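Local structure of RNA-dependent RNA Polymerase (Bombyx mori cytoplasmic polyhedrosis virus, 6TZ0) at residues N164-T169 with L222-S227. The protein catalyses RNA-templated RNA synthesis, transcribing the double-stranded viral genome into plus strands and replicating it by making the complementary minus strands. Numbering follows the deposited sequence.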
loop_
_atom_site.group_PDB
_atom_site.type_symbol
_atom_site.label_atom_id
_atom_site.label_comp_id
_atom_site.label_asym_id
_atom_site.label_seq_id
_atom_site.Cartn_x
_atom_site.Cartn_y
_atom_site.Cartn_z
ATOM N N ASN A 164 -24.476 -10.642 -39.229
ATOM C CA ASN A 164 -24.458 -12.073 -38.946
ATOM C C ASN A 164 -23.065 -12.507 -38.495
ATOM O O ASN A 164 -22.288 -13.058 -39.279
ATOM C CB ASN A 164 -24.951 -12.882 -40.150
ATOM C CG ASN A 164 -24.319 -12.453 -41.456
ATOM O OD1 ASN A 164 -23.462 -11.571 -41.483
ATOM N ND2 ASN A 164 -24.736 -13.081 -42.547
ATOM N N TYR A 165 -22.773 -12.271 -37.221
ATOM C CA TYR A 165 -21.593 -12.802 -36.554
ATOM C C TYR A 165 -22.043 -13.357 -35.206
ATOM O O TYR A 165 -23.058 -12.906 -34.661
ATOM C CB TYR A 165 -20.495 -11.724 -36.416
ATOM C CG TYR A 165 -20.893 -10.451 -35.721
ATOM C CD1 TYR A 165 -20.779 -10.318 -34.346
ATOM C CD2 TYR A 165 -21.359 -9.371 -36.448
ATOM C CE1 TYR A 165 -21.139 -9.156 -33.721
ATOM C CE2 TYR A 165 -21.719 -8.212 -35.831
ATOM C CZ TYR A 165 -21.608 -8.106 -34.468
ATOM O OH TYR A 165 -21.979 -6.943 -33.846
ATOM N N PRO A 166 -21.342 -14.375 -34.665
ATOM C CA PRO A 166 -21.928 -15.175 -33.565
ATOM C C PRO A 166 -22.183 -14.448 -32.253
ATOM O O PRO A 166 -22.946 -14.953 -31.413
ATOM C CB PRO A 166 -20.889 -16.281 -33.366
ATOM C CG PRO A 166 -20.197 -16.383 -34.638
ATOM C CD PRO A 166 -20.123 -15.020 -35.187
ATOM N N LEU A 167 -21.576 -13.281 -32.046
ATOM C CA LEU A 167 -21.772 -12.586 -30.781
ATOM C C LEU A 167 -23.177 -12.001 -30.695
ATOM O O LEU A 167 -23.723 -11.847 -29.597
ATOM C CB LEU A 167 -20.699 -11.511 -30.603
ATOM C CG LEU A 167 -20.597 -10.845 -29.225
ATOM C CD1 LEU A 167 -20.241 -11.870 -28.163
ATOM C CD2 LEU A 167 -19.588 -9.721 -29.222
ATOM N N ARG A 168 -23.808 -11.735 -31.845
ATOM C CA ARG A 168 -25.209 -11.327 -31.846
ATOM C C ARG A 168 -26.116 -12.453 -31.369
ATOM O O ARG A 168 -27.061 -12.218 -30.605
ATOM C CB ARG A 168 -25.645 -10.873 -33.240
ATOM C CG ARG A 168 -24.867 -9.716 -33.799
ATOM C CD ARG A 168 -24.975 -8.504 -32.912
ATOM N NE ARG A 168 -26.318 -7.952 -32.801
ATOM C CZ ARG A 168 -26.804 -7.000 -33.587
ATOM N NH1 ARG A 168 -26.056 -6.489 -34.551
ATOM N NH2 ARG A 168 -28.034 -6.551 -33.402
ATOM N N THR A 169 -25.841 -13.685 -31.801
ATOM C CA THR A 169 -26.647 -14.811 -31.351
ATOM C C THR A 169 -26.393 -15.126 -29.889
ATOM O O THR A 169 -27.317 -15.549 -29.194
ATOM C CB THR A 169 -26.379 -16.045 -32.201
ATOM O OG1 THR A 169 -25.033 -16.479 -31.991
ATOM C CG2 THR A 169 -26.564 -15.704 -33.655
ATOM N N LEU A 222 -8.963 -12.230 -31.307
ATOM C CA LEU A 222 -9.892 -13.322 -31.531
ATOM C C LEU A 222 -10.610 -13.135 -32.855
ATOM O O LEU A 222 -10.965 -12.015 -33.228
ATOM C CB LEU A 222 -10.920 -13.420 -30.407
ATOM C CG LEU A 222 -10.436 -13.842 -29.028
ATOM C CD1 LEU A 222 -11.590 -13.781 -28.059
ATOM C CD2 LEU A 222 -9.859 -15.233 -29.070
ATOM N N THR A 223 -10.814 -14.235 -33.565
ATOM C CA THR A 223 -11.687 -14.246 -34.725
ATOM C C THR A 223 -13.104 -14.562 -34.250
ATOM O O THR A 223 -13.382 -14.594 -33.049
ATOM C CB THR A 223 -11.170 -15.236 -35.764
ATOM O OG1 THR A 223 -11.202 -16.562 -35.229
ATOM C CG2 THR A 223 -9.746 -14.897 -36.136
ATOM N N HIS A 224 -14.027 -14.796 -35.181
ATOM C CA HIS A 224 -15.401 -15.069 -34.772
ATOM C C HIS A 224 -15.561 -16.491 -34.249
ATOM O O HIS A 224 -16.290 -16.721 -33.274
ATOM C CB HIS A 224 -16.354 -14.795 -35.932
ATOM C CG HIS A 224 -16.439 -13.351 -36.308
ATOM N ND1 HIS A 224 -17.117 -12.425 -35.550
ATOM C CD2 HIS A 224 -15.915 -12.668 -37.351
ATOM C CE1 HIS A 224 -17.019 -11.236 -36.114
ATOM N NE2 HIS A 224 -16.292 -11.355 -37.208
ATOM N N VAL A 225 -14.857 -17.446 -34.855
ATOM C CA VAL A 225 -14.924 -18.823 -34.384
ATOM C C VAL A 225 -14.208 -18.949 -33.046
ATOM O O VAL A 225 -14.634 -19.696 -32.151
ATOM C CB VAL A 225 -14.315 -19.762 -35.437
ATOM C CG1 VAL A 225 -14.780 -21.171 -35.208
ATOM C CG2 VAL A 225 -14.616 -19.288 -36.831
ATOM N N GLU A 226 -13.120 -18.201 -32.880
ATOM C CA GLU A 226 -12.445 -18.154 -31.593
ATOM C C GLU A 226 -13.288 -17.453 -30.538
ATOM O O GLU A 226 -13.189 -17.785 -29.353
ATOM C CB GLU A 226 -11.093 -17.474 -31.751
ATOM C CG GLU A 226 -10.079 -18.313 -32.497
ATOM C CD GLU A 226 -8.769 -17.596 -32.686
ATOM O OE1 GLU A 226 -8.722 -16.380 -32.433
ATOM O OE2 GLU A 226 -7.780 -18.251 -33.064
ATOM N N SER A 227 -14.147 -16.516 -30.945
ATOM C CA SER A 227 -15.089 -15.931 -29.999
ATOM C C SER A 227 -16.144 -16.936 -29.574
ATOM O O SER A 227 -16.600 -16.897 -28.424
ATOM C CB SER A 227 -15.760 -14.703 -30.601
ATOM O OG SER A 227 -16.641 -15.054 -31.645
#
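H224 packs against Y165 and P166 in a small, mostly buried van der Waals contact between the N-terminal ends of two helices, 166-175 and 224-237. Both lie in the N-terminal region of this reoviral polymerase, away from the known nucleotide and magnesium sites. No hydrogen bond joins the two segments, and about 160 Å² of surface is buried between them. The backbones come closest at P166 and H224, whose CA atoms are 6.6 Å apart.

The imidazole of H224 does most of the touching. H224 CG lies anti to its own carbonyl carbon, beside the backbone N (chi1 -67°), and this sends the ring from the first turn of its helix toward the start of the other. H224 CE1 meets Y165 CB at 3.5 Å. H224 ND1 is 3.6 Å from Y165 CB and 4.0 Å from P166 CD. The two rings are oblique, inclined at 39° with centroids 5.7 Å apart. Y160, from helix 145-160, meets the H224 ring edge-to-face.

The phenol of Y165 leads away from H224 toward helix 145-160. Its OH is hydrogen-bonded to D157 there, which ties down the far end of the side chain. D157 also forms a salt bridge with R168, whose CG lies over one face of the Y165 ring, offset toward the rim.

The helix bearing H224 begins with a capping box. T223 is the N-cap: T223 N donates to E226 OE1 at 3.2 Å, and E226 N returns a weak bond to T223 OG1. On the other helix, T169 OG1 donates to P166 O within the first turn. The pyrrolidine of P166 crosses the H224 side chain at about a right angle, with P166 CD 3.8 Å from H224 CB.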